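Local coordinates for VgrG protein (Vibrio cholerae, PDB 4DTL), which probably cross-links actin through its actin cross-linking domain, which binds ATP and manganese ions, at residues I27-A32 / S171-T176. Residues are numbered along the deposited sequence; the frame is centred on the assembly and turned at random.
Sequences IENELA and SGQQAT. With MN (manganese (II) ion), chain D; MN (manganese (II) ion), chain E; ATP (adenosine-5'-triphosphate), chain B.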
# COMPACT_ATOMS: atom_id res chain seq x y z
N ILE A 27 2.72 -2.29 -7.57
CA ILE A 27 1.52 -1.64 -8.08
C ILE A 27 0.23 -2.39 -7.69
O ILE A 27 0.24 -3.60 -7.46
CB ILE A 27 1.60 -1.36 -9.62
CG1 ILE A 27 1.66 -2.66 -10.46
CG2 ILE A 27 2.73 -0.39 -9.97
CD1 ILE A 27 1.26 -2.50 -11.92
N GLU A 28 -0.88 -1.63 -7.60
CA GLU A 28 -2.23 -2.12 -7.32
C GLU A 28 -3.11 -1.66 -8.47
O GLU A 28 -3.07 -0.49 -8.86
CB GLU A 28 -2.75 -1.59 -5.99
CG GLU A 28 -2.02 -2.15 -4.80
CD GLU A 28 -2.36 -1.39 -3.53
OE1 GLU A 28 -1.75 -0.33 -3.29
OE2 GLU A 28 -3.31 -1.81 -2.84
N ASN A 29 -3.90 -2.59 -9.01
CA ASN A 29 -4.74 -2.33 -10.17
C ASN A 29 -6.16 -2.91 -10.02
O ASN A 29 -6.39 -4.11 -10.24
CB ASN A 29 -4.04 -2.91 -11.40
CG ASN A 29 -4.59 -2.47 -12.73
OD1 ASN A 29 -5.12 -1.36 -12.87
ND2 ASN A 29 -4.40 -3.31 -13.74
N GLU A 30 -7.10 -2.07 -9.61
CA GLU A 30 -8.49 -2.49 -9.45
C GLU A 30 -9.21 -2.55 -10.80
O GLU A 30 -9.24 -1.56 -11.53
CB GLU A 30 -9.22 -1.58 -8.49
CG GLU A 30 -10.57 -2.13 -8.05
CD GLU A 30 -11.44 -1.17 -7.29
OE1 GLU A 30 -12.29 -1.63 -6.50
OE2 GLU A 30 -11.28 0.07 -7.47
N LEU A 31 -9.73 -3.74 -11.14
CA LEU A 31 -10.35 -3.98 -12.43
C LEU A 31 -11.78 -3.44 -12.50
O LEU A 31 -12.46 -3.33 -11.48
CB LEU A 31 -10.28 -5.48 -12.82
CG LEU A 31 -8.90 -6.11 -12.96
CD1 LEU A 31 -9.02 -7.58 -13.18
CD2 LEU A 31 -8.07 -5.45 -14.06
N ALA A 32 -12.23 -3.12 -13.71
CA ALA A 32 -13.59 -2.67 -13.97
C ALA A 32 -14.23 -3.61 -14.96
O ALA A 32 -13.57 -4.03 -15.92
CB ALA A 32 -13.58 -1.26 -14.54
N SER A 171 -7.82 5.82 -11.87
CA SER A 171 -8.59 5.91 -10.63
C SER A 171 -8.62 4.61 -9.81
O SER A 171 -8.84 4.67 -8.61
CB SER A 171 -10.00 6.44 -10.88
OG SER A 171 -10.79 5.53 -11.61
N GLY A 172 -8.40 3.47 -10.46
CA GLY A 172 -8.32 2.18 -9.78
C GLY A 172 -6.88 1.77 -9.51
O GLY A 172 -6.62 0.65 -9.06
N GLN A 173 -5.92 2.68 -9.78
CA GLN A 173 -4.48 2.41 -9.68
C GLN A 173 -3.73 3.13 -8.57
O GLN A 173 -3.97 4.30 -8.30
CB GLN A 173 -3.80 2.65 -11.03
CG GLN A 173 -4.20 1.62 -12.08
CD GLN A 173 -3.68 1.86 -13.47
OE1 GLN A 173 -3.40 2.99 -13.90
NE2 GLN A 173 -3.61 0.79 -14.25
N GLN A 174 -2.79 2.40 -7.96
CA GLN A 174 -1.87 2.85 -6.93
C GLN A 174 -0.49 2.26 -7.17
O GLN A 174 -0.34 1.26 -7.87
CB GLN A 174 -2.35 2.42 -5.56
CG GLN A 174 -3.14 3.48 -4.82
CD GLN A 174 -4.42 2.95 -4.29
OE1 GLN A 174 -4.49 2.37 -3.22
NE2 GLN A 174 -5.46 3.09 -5.07
N ALA A 175 0.53 2.90 -6.61
CA ALA A 175 1.91 2.47 -6.66
C ALA A 175 2.49 2.60 -5.26
O ALA A 175 2.06 3.48 -4.49
CB ALA A 175 2.68 3.36 -7.62
N THR A 176 3.42 1.70 -4.90
CA THR A 176 4.09 1.69 -3.60
C THR A 176 5.57 1.64 -3.85
O THR A 176 6.03 0.74 -4.55
CB THR A 176 3.55 0.59 -2.66
OG1 THR A 176 2.17 0.83 -2.37
CG2 THR A 176 4.33 0.49 -1.36
MN MN D . -3.33 0.47 -1.81
MN MN E . -4.90 -3.17 -2.26
PG ATP B . -5.38 -1.13 0.00
O1G ATP B . -5.90 -1.97 -1.12
O2G ATP B . -5.31 0.32 -0.39
O3G ATP B . -6.27 -1.27 1.20
PB ATP B . -3.58 -3.07 0.34
O1B ATP B . -4.19 -3.77 1.49
O2B ATP B . -4.08 -3.64 -0.95
O3B ATP B . -3.90 -1.60 0.39
PA ATP B . -1.35 -4.49 -0.34
O1A ATP B . -0.56 -5.35 0.58
O2A ATP B . -2.42 -5.33 -1.04
O3A ATP B . -2.00 -3.33 0.36
O5' ATP B . -0.36 -3.90 -1.46
C5' ATP B . 0.91 -3.37 -1.04
C4' ATP B . 1.65 -2.80 -2.21
O4' ATP B . 3.03 -2.64 -1.81
C3' ATP B . 1.67 -3.67 -3.46
O3' ATP B . 1.52 -2.87 -4.62
C2' ATP B . 3.03 -4.37 -3.38
O2' ATP B . 3.55 -4.74 -4.65
C1' ATP B . 3.88 -3.29 -2.72
N9 ATP B . 5.05 -3.77 -2.01
C8 ATP B . 5.13 -4.82 -1.14
N7 ATP B . 6.33 -5.05 -0.68
C5 ATP B . 7.11 -4.08 -1.30
C6 ATP B . 8.48 -3.77 -1.22
N6 ATP B . 9.37 -4.48 -0.51
N1 ATP B . 8.93 -2.71 -1.93
C2 ATP B . 8.06 -2.02 -2.68
N3 ATP B . 6.75 -2.24 -2.85
C4 ATP B . 6.34 -3.28 -2.12
O HOH W 1 0.58 -0.04 -4.51
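Glu28 and Gln174 face each other as an antiparallel hydrogen-bonded pair, and the strands they join carry a nucleotide-metal site on one face and pack against helix 101-124 on the other. Two nearly straight backbone bonds hold the pair: Glu28 N to Gln174 O and Gln174 N to Glu28 O, both 3.0 Å. A third, from Glu30 N to Gly172 O at 2.8 Å, carries the pairing to Gly172, one residue before strand 173-180 begins. Glu28 O also receives a CA-H...O contact from Gln173 CA at 3.3 Å.

On the face of Asn29 and Gln173, the two side chains lie alongside one another, pointing the same way. With chi1 at -166°, the Asn29 side chain swings away from its own backbone N and carries OD1 to Gln173 NE2, 3.0 Å away. The amide planes are 45° apart, and the donor sits above the plane of the Asn29 carbonyl, in a bent bond. The same NE2 also serves Pro364 O. Further along this face, Ile27 CG2 meets Ala175 CB loosely, while Met111 of helix 101-124 packs on Ile27 and Asn29.

The other face belongs to metal and nucleotide. The carboxylate of Glu28 chelates one manganese ion through both oxygens, and OE2 also bridges to the second ion at 2.2 Å; Glu90 is a further manganese ligand, and ATP phosphate oxygens bind both ions. The Glu28 side chain crosses that of Gln174 obliquely, with Gln174 CB 3.6 Å from Glu28 OE1. A water donates to OE1 over 2.6 Å and also joins Thr176 OG1 to ATP O3', while the CB and CG2 of Thr176 rest against ribose O4'.

One carboxylate shared by two cations thus ties the hydrogen-bonded strand pair to the triphosphate through manganese, and the backbone bonds made by Glu28 N and O fix where that carboxylate starts.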